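Putative xanthine dehydrogenase YAGS fad-binding subunit (Escherichia coli, PDB 5G5G) carries a molybdenum centre with a pterin cytosine dinucleotide and probably oxidises aldehydes as the catalytic subunit of a three-chain periplasmic enzyme. Local coordinates at residues Y180-Q185 with R715-T720; M188-H193 with H654-Y659; T285-R290 with I302-W307; V431-A436 with F590-V595. All coordinates share one frame; numbering follows the deposited sequence. Where two conformers were deposited one is given.

Contact 1 of 4, residues Y180-Q185 with R715-T720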
# COMPACT_ATOMS: atom_id res chain seq x y z
N TYR C 180 20.78 -13.90 -6.46
CA TYR C 180 19.39 -13.53 -6.17
C TYR C 180 19.22 -12.01 -6.40
O TYR C 180 20.14 -11.22 -6.28
CB TYR C 180 18.98 -13.85 -4.73
CG TYR C 180 19.28 -15.26 -4.32
CD1 TYR C 180 20.58 -15.63 -3.89
CD2 TYR C 180 18.32 -16.25 -4.36
CE1 TYR C 180 20.84 -16.94 -3.55
CE2 TYR C 180 18.59 -17.56 -4.02
CZ TYR C 180 19.85 -17.89 -3.60
OH TYR C 180 20.18 -19.21 -3.33
N THR C 181 18.02 -11.65 -6.81
CA THR C 181 17.67 -10.23 -6.94
C THR C 181 16.37 -9.91 -6.23
O THR C 181 15.43 -10.73 -6.20
CB THR C 181 17.60 -9.72 -8.40
OG1 THR C 181 16.54 -10.38 -9.11
CG2 THR C 181 18.87 -9.99 -9.12
N THR C 182 16.34 -8.68 -5.74
CA THR C 182 15.11 -8.03 -5.21
C THR C 182 14.96 -6.68 -5.91
O THR C 182 15.94 -6.01 -6.19
CB THR C 182 15.15 -7.80 -3.74
OG1 THR C 182 16.20 -6.88 -3.38
CG2 THR C 182 15.41 -9.11 -3.02
N PRO C 183 13.72 -6.31 -6.20
CA PRO C 183 13.47 -5.10 -6.94
C PRO C 183 13.41 -3.87 -6.02
O PRO C 183 13.34 -3.99 -4.77
CB PRO C 183 12.05 -5.37 -7.54
CG PRO C 183 11.37 -6.14 -6.49
CD PRO C 183 12.46 -7.00 -5.88
N ASP C 184 13.38 -2.69 -6.65
CA ASP C 184 13.04 -1.51 -5.92
C ASP C 184 11.61 -1.65 -5.37
O ASP C 184 10.70 -2.21 -6.04
CB ASP C 184 13.16 -0.28 -6.84
CG ASP C 184 14.54 -0.12 -7.40
OD1 ASP C 184 15.40 0.34 -6.64
OD2 ASP C 184 14.73 -0.46 -8.62
N GLN C 185 11.42 -1.24 -4.13
CA GLN C 185 10.09 -1.31 -3.49
C GLN C 185 9.69 0.04 -2.94
O GLN C 185 10.54 0.90 -2.60
CB GLN C 185 10.03 -2.40 -2.37
CG GLN C 185 10.39 -3.79 -2.89
CD GLN C 185 10.63 -4.82 -1.79
OE1 GLN C 185 10.92 -4.48 -0.65
NE2 GLN C 185 10.60 -6.12 -2.17
N ARG C 715 14.70 -17.06 -8.19
CA ARG C 715 15.65 -16.29 -7.37
C ARG C 715 15.59 -14.78 -7.62
O ARG C 715 16.34 -14.03 -7.02
CB ARG C 715 17.06 -16.84 -7.60
CG ARG C 715 17.19 -18.32 -7.36
CD ARG C 715 18.64 -18.76 -7.40
NE ARG C 715 18.73 -20.18 -7.15
CZ ARG C 715 18.53 -21.13 -8.06
NH1 ARG C 715 18.31 -20.82 -9.34
NH2 ARG C 715 18.63 -22.40 -7.70
N ASP C 716 14.72 -14.36 -8.54
CA ASP C 716 14.46 -12.96 -8.83
C ASP C 716 13.02 -12.64 -8.39
O ASP C 716 12.05 -13.11 -8.97
CB ASP C 716 14.72 -12.59 -10.31
CG ASP C 716 13.85 -13.35 -11.27
OD1 ASP C 716 13.90 -14.59 -11.23
OD2 ASP C 716 13.11 -12.71 -12.08
N TYR C 717 12.90 -11.91 -7.31
CA TYR C 717 11.58 -11.56 -6.77
C TYR C 717 10.97 -10.41 -7.58
O TYR C 717 11.71 -9.64 -8.19
CB TYR C 717 11.74 -11.10 -5.35
CG TYR C 717 12.04 -12.14 -4.32
CD1 TYR C 717 13.38 -12.47 -3.98
CD2 TYR C 717 11.03 -12.72 -3.62
CE1 TYR C 717 13.66 -13.39 -2.95
CE2 TYR C 717 11.28 -13.59 -2.57
CZ TYR C 717 12.59 -13.92 -2.23
OH TYR C 717 12.77 -14.77 -1.17
N PRO C 718 9.63 -10.24 -7.57
CA PRO C 718 8.66 -11.14 -6.94
C PRO C 718 8.41 -12.39 -7.78
O PRO C 718 8.70 -12.42 -9.00
CB PRO C 718 7.38 -10.25 -6.88
CG PRO C 718 7.52 -9.35 -8.07
CD PRO C 718 8.97 -9.09 -8.27
N ILE C 719 7.85 -13.40 -7.13
CA ILE C 719 7.61 -14.68 -7.74
C ILE C 719 6.20 -14.70 -8.33
O ILE C 719 5.23 -15.16 -7.70
CB ILE C 719 7.88 -15.81 -6.75
CG1 ILE C 719 9.31 -15.71 -6.19
CG2 ILE C 719 7.74 -17.15 -7.46
CD1 ILE C 719 9.60 -16.66 -5.05
N THR C 720 6.13 -14.24 -9.57
CA THR C 720 4.92 -14.14 -10.30
C THR C 720 4.77 -15.29 -11.25
O THR C 720 5.72 -16.07 -11.52
CB THR C 720 4.88 -12.77 -11.02
OG1 THR C 720 6.04 -12.62 -11.85
CG2 THR C 720 4.75 -11.69 -10.03
O HOH W 1 14.30 -8.82 -8.57
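Tyr180 crosses the extended aliphatic chain of Arg715 obliquely, CD2 and CE2 of its ring making the contact, and this is the close-packed end. Its CD2 lies 3.5 Å from Arg715 CB, while Tyr180 CE2 comes within 3.6 Å of Arg715 CD. Ring and guanidinium planes stand 65° apart, yet both polar ends converge on Glu367, which takes a hydrogen bond from the phenol and forms a salt bridge with Arg715 NH2. A leucine in place of Tyr180 would probably leave Glu367 without its hydroxyl partner and open a gap beside the arginine methylenes. Next along the strand, the backbone of Thr181 is held at both ends: its N donates to Arg715 O (2.9 Å), and its O accepts a nearly straight bond (170°) from Tyr717 N at 3.0 Å. The same Thr181 oxygen lies in the plane of the Tyr717 ring, at its edge. Farther on, Pro183 CD packs 3.6 Å from Tyr717 O.

The other side is looser and wetter. With chi1 at 64°, Thr181 OG1 stands beside Asp716 CB and meets a water at 2.8 Å, which donates to Tyr717 O. In one of its two conformers Asp716 leads away from the strand, to Lys723 and to a glycerol probably left from crystallisation. The pattern is a single bridge of parallel type, fastening the loop after helix 698-710 to strand 174-182 of a mixed sheet.

Contact 2 of 4, residues M188-H193 with H654-Y659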
# COMPACT_ATOMS: atom_id res chain seq x y z
N MET C 188 4.22 2.98 0.07
CA MET C 188 2.79 3.05 -0.16
C MET C 188 1.99 3.25 1.12
O MET C 188 0.90 2.70 1.31
CB MET C 188 2.26 1.80 -0.88
CG MET C 188 3.05 1.38 -2.10
SD MET C 188 2.93 2.51 -3.50
CE MET C 188 1.33 2.30 -4.03
N ALA C 189 2.50 4.08 2.04
CA ALA C 189 1.73 4.38 3.25
C ALA C 189 0.43 5.03 2.84
O ALA C 189 0.42 5.86 1.91
CB ALA C 189 2.51 5.32 4.17
N MET C 190 -0.66 4.66 3.51
CA MET C 190 -1.98 5.02 2.99
C MET C 190 -2.22 6.51 3.10
O MET C 190 -2.98 7.03 2.31
CB MET C 190 -3.07 4.22 3.67
CG MET C 190 -4.39 4.19 2.91
SD MET C 190 -4.30 3.57 1.23
CE MET C 190 -3.42 2.07 1.46
N GLU C 191 -1.59 7.20 4.06
CA GLU C 191 -1.64 8.67 4.09
C GLU C 191 -0.54 9.23 3.21
O GLU C 191 0.64 9.06 3.51
CB GLU C 191 -1.54 9.22 5.54
CG GLU C 191 -1.56 10.75 5.63
CD GLU C 191 -0.96 11.29 6.93
OE1 GLU C 191 -0.22 10.55 7.64
OE2 GLU C 191 -1.23 12.47 7.22
N PRO C 192 -0.92 9.97 2.15
CA PRO C 192 0.08 10.65 1.37
C PRO C 192 0.83 11.60 2.26
O PRO C 192 0.23 12.22 3.18
CB PRO C 192 -0.79 11.46 0.33
CG PRO C 192 -2.04 10.65 0.16
CD PRO C 192 -2.27 10.16 1.59
N HIS C 193 2.09 11.83 1.95
CA HIS C 193 2.87 12.80 2.69
C HIS C 193 2.15 14.16 2.60
O HIS C 193 1.71 14.58 1.54
CB HIS C 193 4.26 12.97 2.09
CG HIS C 193 5.15 11.78 2.23
ND1 HIS C 193 4.93 10.59 1.59
CD2 HIS C 193 6.26 11.60 2.97
CE1 HIS C 193 5.87 9.74 1.91
NE2 HIS C 193 6.70 10.33 2.74
N HIS C 654 3.74 3.90 -11.15
CA HIS C 654 3.92 4.77 -10.00
C HIS C 654 2.62 5.28 -9.36
O HIS C 654 2.45 6.45 -9.17
CB HIS C 654 4.91 5.91 -10.27
CG HIS C 654 4.57 6.79 -11.44
ND1 HIS C 654 3.63 7.80 -11.37
CD2 HIS C 654 5.10 6.87 -12.68
CE1 HIS C 654 3.58 8.45 -12.52
NE2 HIS C 654 4.47 7.91 -13.33
N ASP C 655 1.75 4.35 -9.00
CA ASP C 655 0.55 4.67 -8.27
C ASP C 655 0.07 3.44 -7.52
O ASP C 655 0.77 2.41 -7.49
CB ASP C 655 -0.50 5.31 -9.19
CG ASP C 655 -1.02 4.36 -10.25
OD1 ASP C 655 -1.24 3.16 -9.97
OD2 ASP C 655 -1.18 4.83 -11.38
N MET C 656 -1.08 3.58 -6.87
CA MET C 656 -1.62 2.61 -5.94
C MET C 656 -2.42 1.50 -6.67
O MET C 656 -2.90 0.59 -6.00
CB MET C 656 -2.42 3.39 -4.87
CG MET C 656 -3.14 2.67 -3.74
SD MET C 656 -2.08 1.77 -2.55
CE MET C 656 -1.50 3.12 -1.50
N ALA C 657 -2.52 1.57 -8.01
CA ALA C 657 -3.03 0.45 -8.85
C ALA C 657 -1.86 -0.26 -9.54
O ALA C 657 -1.78 -1.50 -9.50
CB ALA C 657 -4.01 0.95 -9.89
N GLY C 658 -0.92 0.50 -10.12
CA GLY C 658 0.21 -0.10 -10.80
C GLY C 658 1.20 -0.88 -9.90
O GLY C 658 1.78 -1.91 -10.33
N TYR C 659 1.47 -0.33 -8.73
CA TYR C 659 2.35 -0.99 -7.73
C TYR C 659 1.43 -1.72 -6.81
O TYR C 659 0.68 -1.09 -6.05
CB TYR C 659 3.18 0.04 -7.00
CG TYR C 659 4.15 -0.60 -5.97
CD1 TYR C 659 3.73 -0.91 -4.66
CD2 TYR C 659 5.44 -0.92 -6.34
CE1 TYR C 659 4.61 -1.46 -3.73
CE2 TYR C 659 6.32 -1.44 -5.45
CZ TYR C 659 5.91 -1.72 -4.13
OH TYR C 659 6.80 -2.27 -3.23
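Met188 is the bump of this contact, and Met656 and Tyr659 form the walls of the hollow that takes it. Its CG and SD approach the CD1-CE1 side of the Tyr659 ring obliquely, with Met188 CG 3.5 Å from Tyr659 CD1. The sulfur makes a Met-aromatic contact, SD of Met188 lying 4.5 Å from the centroid of the Tyr659 ring and 44° off its normal. Bends at chi2 and chi3 (-68° and -71°) curl the thioether back on itself, and this lodges the methyl against the floor of the hollow: Met188 CE is 3.5 Å from Asp655 O and equally near Met656 CA.

Met656 in turn supplies a smaller knob. In one of its two conformers its methyl fits between the two methionines of the facing loop, Met656 CE lying 3.7 Å from Met190 CE and also 3.7 Å from Met188 O; the Met190 and Met656 chains cross at about a right angle. Within the loop that forms the hollow, Asp655 OD1 accepts from Ala657 N, an Asx turn, and from Gly658 N at 2.7 Å, three residues on, an Asx motif. Tyr659 OH, beyond the packing, bonds to Glu640 and to Ser186 N.

No hydrogen bond crosses between the loops. The chemistry is that of a buried, apolar contact rich in polarisable sulfur, one of whose thioethers, Met190, touches the two-iron, two-sulfur cluster, with polar fixing left to each loop's own surroundings.

Contact 3 of 4, residues T285-R290 with I302-W307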
# COMPACT_ATOMS: atom_id res chain seq x y z
N THR C 285 18.34 -4.93 -5.04
CA THR C 285 19.60 -5.59 -4.76
C THR C 285 19.92 -6.68 -5.78
O THR C 285 19.06 -7.25 -6.42
CB THR C 285 19.71 -6.21 -3.32
OG1 THR C 285 18.85 -7.36 -3.23
CG2 THR C 285 19.32 -5.17 -2.24
N LEU C 286 21.20 -7.01 -5.87
CA LEU C 286 21.71 -8.13 -6.67
C LEU C 286 22.73 -8.80 -5.72
O LEU C 286 23.71 -8.18 -5.33
CB LEU C 286 22.32 -7.62 -7.96
CG LEU C 286 22.80 -8.62 -9.01
CD1 LEU C 286 23.00 -7.91 -10.34
CD2 LEU C 286 24.09 -9.32 -8.59
N GLN C 287 22.44 -10.02 -5.30
CA GLN C 287 23.19 -10.65 -4.21
C GLN C 287 23.81 -11.97 -4.65
O GLN C 287 23.14 -12.78 -5.31
CB GLN C 287 22.28 -10.91 -3.03
CG GLN C 287 21.59 -9.65 -2.50
CD GLN C 287 20.72 -9.94 -1.33
OE1 GLN C 287 21.15 -10.52 -0.32
NE2 GLN C 287 19.51 -9.51 -1.41
N HIS C 288 25.04 -12.20 -4.23
CA HIS C 288 25.76 -13.43 -4.58
C HIS C 288 26.12 -14.16 -3.28
O HIS C 288 26.85 -13.61 -2.45
CB HIS C 288 26.99 -13.06 -5.40
CG HIS C 288 27.72 -14.23 -5.95
ND1 HIS C 288 29.05 -14.19 -6.29
CD2 HIS C 288 27.31 -15.49 -6.21
CE1 HIS C 288 29.43 -15.37 -6.76
NE2 HIS C 288 28.38 -16.18 -6.72
N LEU C 289 25.62 -15.39 -3.13
CA LEU C 289 25.79 -16.19 -1.93
C LEU C 289 26.51 -17.48 -2.27
O LEU C 289 26.08 -18.22 -3.18
CB LEU C 289 24.44 -16.51 -1.31
CG LEU C 289 23.94 -15.40 -0.39
CD1 LEU C 289 22.44 -15.49 -0.19
CD2 LEU C 289 24.62 -15.48 0.96
N ARG C 290 27.60 -17.75 -1.55
CA ARG C 290 28.36 -18.98 -1.70
C ARG C 290 28.47 -19.57 -0.29
O ARG C 290 29.06 -18.93 0.61
CB ARG C 290 29.72 -18.70 -2.30
CG ARG C 290 29.63 -17.97 -3.65
CD ARG C 290 30.99 -17.41 -4.00
NE ARG C 290 31.81 -18.46 -4.49
CZ ARG C 290 33.16 -18.43 -4.57
NH1 ARG C 290 33.87 -17.36 -4.13
NH2 ARG C 290 33.80 -19.47 -5.09
N ILE C 302 30.96 -19.21 4.46
CA ILE C 302 29.82 -18.39 4.05
C ILE C 302 30.33 -17.08 3.49
O ILE C 302 31.14 -16.38 4.10
CB ILE C 302 28.79 -18.16 5.19
CG1 ILE C 302 27.62 -17.29 4.68
CG2 ILE C 302 29.42 -17.55 6.46
CD1 ILE C 302 26.43 -17.42 5.60
N SER C 303 29.92 -16.79 2.27
CA SER C 303 30.27 -15.57 1.57
C SER C 303 28.96 -14.93 1.08
O SER C 303 28.08 -15.61 0.48
CB SER C 303 31.18 -15.82 0.38
OG SER C 303 31.35 -14.65 -0.45
N HIS C 304 28.79 -13.64 1.36
CA HIS C 304 27.59 -12.93 0.90
C HIS C 304 28.04 -11.55 0.41
O HIS C 304 28.64 -10.77 1.17
CB HIS C 304 26.60 -12.81 2.03
CG HIS C 304 25.23 -12.33 1.63
ND1 HIS C 304 24.18 -12.38 2.51
CD2 HIS C 304 24.76 -11.80 0.48
CE1 HIS C 304 23.10 -11.91 1.91
NE2 HIS C 304 23.43 -11.53 0.69
N GLU C 305 27.84 -11.30 -0.88
CA GLU C 305 28.11 -9.96 -1.44
C GLU C 305 26.80 -9.42 -1.98
O GLU C 305 26.00 -10.17 -2.50
CB GLU C 305 29.19 -10.01 -2.50
CG GLU C 305 30.53 -10.42 -1.96
CD GLU C 305 31.65 -10.36 -2.96
OE1 GLU C 305 31.41 -10.44 -4.17
OE2 GLU C 305 32.81 -10.20 -2.51
N SER C 306 26.58 -8.13 -1.81
CA SER C 306 25.39 -7.47 -2.32
C SER C 306 25.70 -6.17 -3.02
O SER C 306 26.53 -5.37 -2.54
CB SER C 306 24.42 -7.21 -1.17
OG SER C 306 23.17 -6.75 -1.68
N TRP C 307 25.08 -6.00 -4.17
CA TRP C 307 25.15 -4.77 -4.95
C TRP C 307 23.80 -4.05 -4.84
O TRP C 307 22.75 -4.66 -4.94
CB TRP C 307 25.39 -5.10 -6.42
CG TRP C 307 26.79 -5.39 -6.78
CD1 TRP C 307 27.65 -4.56 -7.40
CD2 TRP C 307 27.49 -6.64 -6.59
NE1 TRP C 307 28.89 -5.21 -7.57
CE2 TRP C 307 28.78 -6.48 -7.10
CE3 TRP C 307 27.13 -7.86 -6.01
CZ2 TRP C 307 29.76 -7.53 -7.04
CZ3 TRP C 307 28.09 -8.89 -5.93
CH2 TRP C 307 29.37 -8.71 -6.42
O HOH W 2 29.66 -14.50 -2.40
O HOH W 3 30.70 -13.14 -4.55
O HOH W 4 33.44 -14.99 -2.47
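Gln287 and His304 make the short side-chain bond of this contact, His304 NE2 donating to Gln287 OE1 at 2.7 Å. Amide and imidazole lie almost in one plane, 5° apart, and the donor meets a lone pair of the amide oxygen. Both groups are held from behind as well: Gln287 NE2 donates to Thr285 OG1 at 2.9 Å and also to Pro356 O, while His304 ND1 pairs with Ser323 OG, which should fix the rotation of amide and ring alike.

Beneath them runs the backbone of an antiparallel beta hairpin, built from strands 285-293 and 299-310. Leu286 with Trp307, His288 with Glu305 and Arg290 with Ser303 are its hydrogen-bonded pairs; the last includes Ser303 N to Arg290 O at 2.8 Å. On the face bearing these six residues, water links Ser303 OG to His288 O and another joins it to Arg290 NH1. His288 NE2 turns to Asp177, and Glu305 OE2 to His333.

Packing completes both faces. In one of its two conformers Leu289 sets CD2 over the His304 ring, a CH-pi contact 3.6 Å from its centroid. Gln287 CG rests 3.4 Å from Ser306 OG. Across the sheet, the Trp307 indole presents its edge to Leu286 O, 3.5 Å from CE3 of Trp307, and Leu286 CD2 touches that same carbon at 4.2 Å.

Contact 4 of 4, residues V431-A436 with F590-V595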
# COMPACT_ATOMS: atom_id res chain seq x y z
N VAL C 431 0.08 -27.67 -3.60
CA VAL C 431 0.31 -27.16 -2.25
C VAL C 431 1.74 -27.39 -1.81
O VAL C 431 2.33 -28.47 -2.06
CB VAL C 431 -0.61 -27.85 -1.26
CG1 VAL C 431 -0.37 -27.35 0.14
CG2 VAL C 431 -2.08 -27.61 -1.68
N GLY C 432 2.30 -26.38 -1.16
CA GLY C 432 3.65 -26.45 -0.64
C GLY C 432 3.79 -25.79 0.70
O GLY C 432 3.01 -24.88 1.05
N HIS C 433 4.81 -26.24 1.45
CA HIS C 433 5.16 -25.77 2.75
C HIS C 433 6.60 -25.29 2.74
O HIS C 433 7.45 -25.95 2.14
CB HIS C 433 4.98 -26.89 3.80
CG HIS C 433 3.60 -27.44 3.84
ND1 HIS C 433 3.21 -28.52 3.08
CD2 HIS C 433 2.48 -26.99 4.46
CE1 HIS C 433 1.93 -28.78 3.29
NE2 HIS C 433 1.45 -27.83 4.09
N GLY C 434 6.84 -24.12 3.32
CA GLY C 434 8.17 -23.51 3.39
C GLY C 434 8.45 -22.90 4.74
O GLY C 434 7.53 -22.52 5.48
N VAL C 435 9.75 -22.80 5.06
CA VAL C 435 10.18 -22.16 6.26
C VAL C 435 11.33 -21.23 5.99
O VAL C 435 12.12 -21.46 5.05
CB VAL C 435 10.61 -23.22 7.32
CG1 VAL C 435 11.79 -24.07 6.81
CG2 VAL C 435 10.92 -22.60 8.67
N ALA C 436 11.44 -20.21 6.84
CA ALA C 436 12.63 -19.34 6.87
C ALA C 436 12.81 -18.76 8.27
O ALA C 436 11.83 -18.63 9.04
CB ALA C 436 12.53 -18.21 5.85
N PHE C 590 6.65 -19.85 8.91
CA PHE C 590 6.18 -21.11 8.30
C PHE C 590 4.98 -20.78 7.43
O PHE C 590 4.07 -20.09 7.90
CB PHE C 590 5.77 -22.15 9.37
CG PHE C 590 6.90 -22.69 10.16
CD1 PHE C 590 7.40 -21.98 11.24
CD2 PHE C 590 7.51 -23.91 9.80
CE1 PHE C 590 8.48 -22.46 11.96
CE2 PHE C 590 8.55 -24.43 10.56
CZ PHE C 590 9.07 -23.68 11.63
N VAL C 591 5.02 -21.16 6.15
CA VAL C 591 3.99 -20.80 5.19
C VAL C 591 3.52 -21.99 4.38
O VAL C 591 4.34 -22.85 3.99
CB VAL C 591 4.54 -19.75 4.17
CG1 VAL C 591 3.52 -19.49 3.09
CG2 VAL C 591 4.96 -18.49 4.90
N GLU C 592 2.22 -22.04 4.13
CA GLU C 592 1.65 -22.97 3.18
C GLU C 592 1.10 -22.16 2.02
O GLU C 592 0.36 -21.15 2.25
CB GLU C 592 0.56 -23.83 3.85
CG GLU C 592 -0.16 -24.80 2.91
CD GLU C 592 -1.29 -25.55 3.60
OE1 GLU C 592 -1.07 -26.25 4.57
OE2 GLU C 592 -2.43 -25.45 3.13
N VAL C 593 1.48 -22.53 0.78
CA VAL C 593 0.98 -21.83 -0.39
C VAL C 593 0.27 -22.77 -1.33
O VAL C 593 0.50 -24.00 -1.29
CB VAL C 593 2.08 -21.18 -1.25
CG1 VAL C 593 2.77 -20.17 -0.43
CG2 VAL C 593 3.06 -22.24 -1.78
N GLY C 594 -0.56 -22.19 -2.20
CA GLY C 594 -1.12 -22.95 -3.29
C GLY C 594 -0.60 -22.30 -4.58
O GLY C 594 -0.51 -21.07 -4.66
N VAL C 595 -0.27 -23.13 -5.56
CA VAL C 595 0.13 -22.62 -6.88
C VAL C 595 -0.82 -23.27 -7.88
O VAL C 595 -0.95 -24.51 -7.93
CB VAL C 595 1.59 -22.91 -7.23
CG1 VAL C 595 1.92 -22.43 -8.66
CG2 VAL C 595 2.55 -22.27 -6.20
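His433 and Glu592 sit side by side on one face of a mixed sheet, where strands 429-441 and 584-596 run antiparallel as neighbours within the molybdopterin-binding part of the chain. They form a non-hydrogen-bonded pair, and their side chains point the same way, but the flat groups are turned 88° to each other. The imidazole reaches the carboxylate from above its plane: His433 NE2 donates to Glu592 OE1 at 3.0 Å, 41° out of that plane. The glutamate gets there with CG anti to its backbone N (chi1 177°) and an extended chain, passing 3.8 Å from Val431 CG1 at its CG. The same carboxylate bridges onward, through OE2 to Arg605 and through OE1 to Arg606. A leucine at Glu592 would probably leave both arginines without this counter-charge and set the histidine ring free to turn.

Gly432 and Gly434 pair with Val593 and Val591 through two backbone bonds each; the valines turn to the opposite face, under helix 698-710. On the His433 face, Val435 lies alongside Phe590 with one methyl over the ring: Val435 CG2 stands 3.7 Å from the Phe590 centroid and 3.5 Å from Phe590 CE2.

Contacts 1 and 3 share a sheet, their centres about 14 Å apart: Tyr180 O probably accepts from Gln287 N at 2.8 Å, and Thr182 OG1 lies 2.7 Å from Thr285 OG1. Helix 354-372 packs on both. Contact 1 also reaches contact 2, about 19 Å away between centres, where Gln185 CB meets Tyr659 OH at 3.3 Å. Contact 4 touches none of them; its nearest atoms are about 7 Å from contact 1, but helix 698-710, which leads into 715-720, covers one of its faces. Toward the redox centres, the side chain of Met190 in contact 2 is about 4 Å from the iron-sulfur cluster, and that of Thr285 in contact 3 about 14 Å from the bound dioxothiomolybdenum ion.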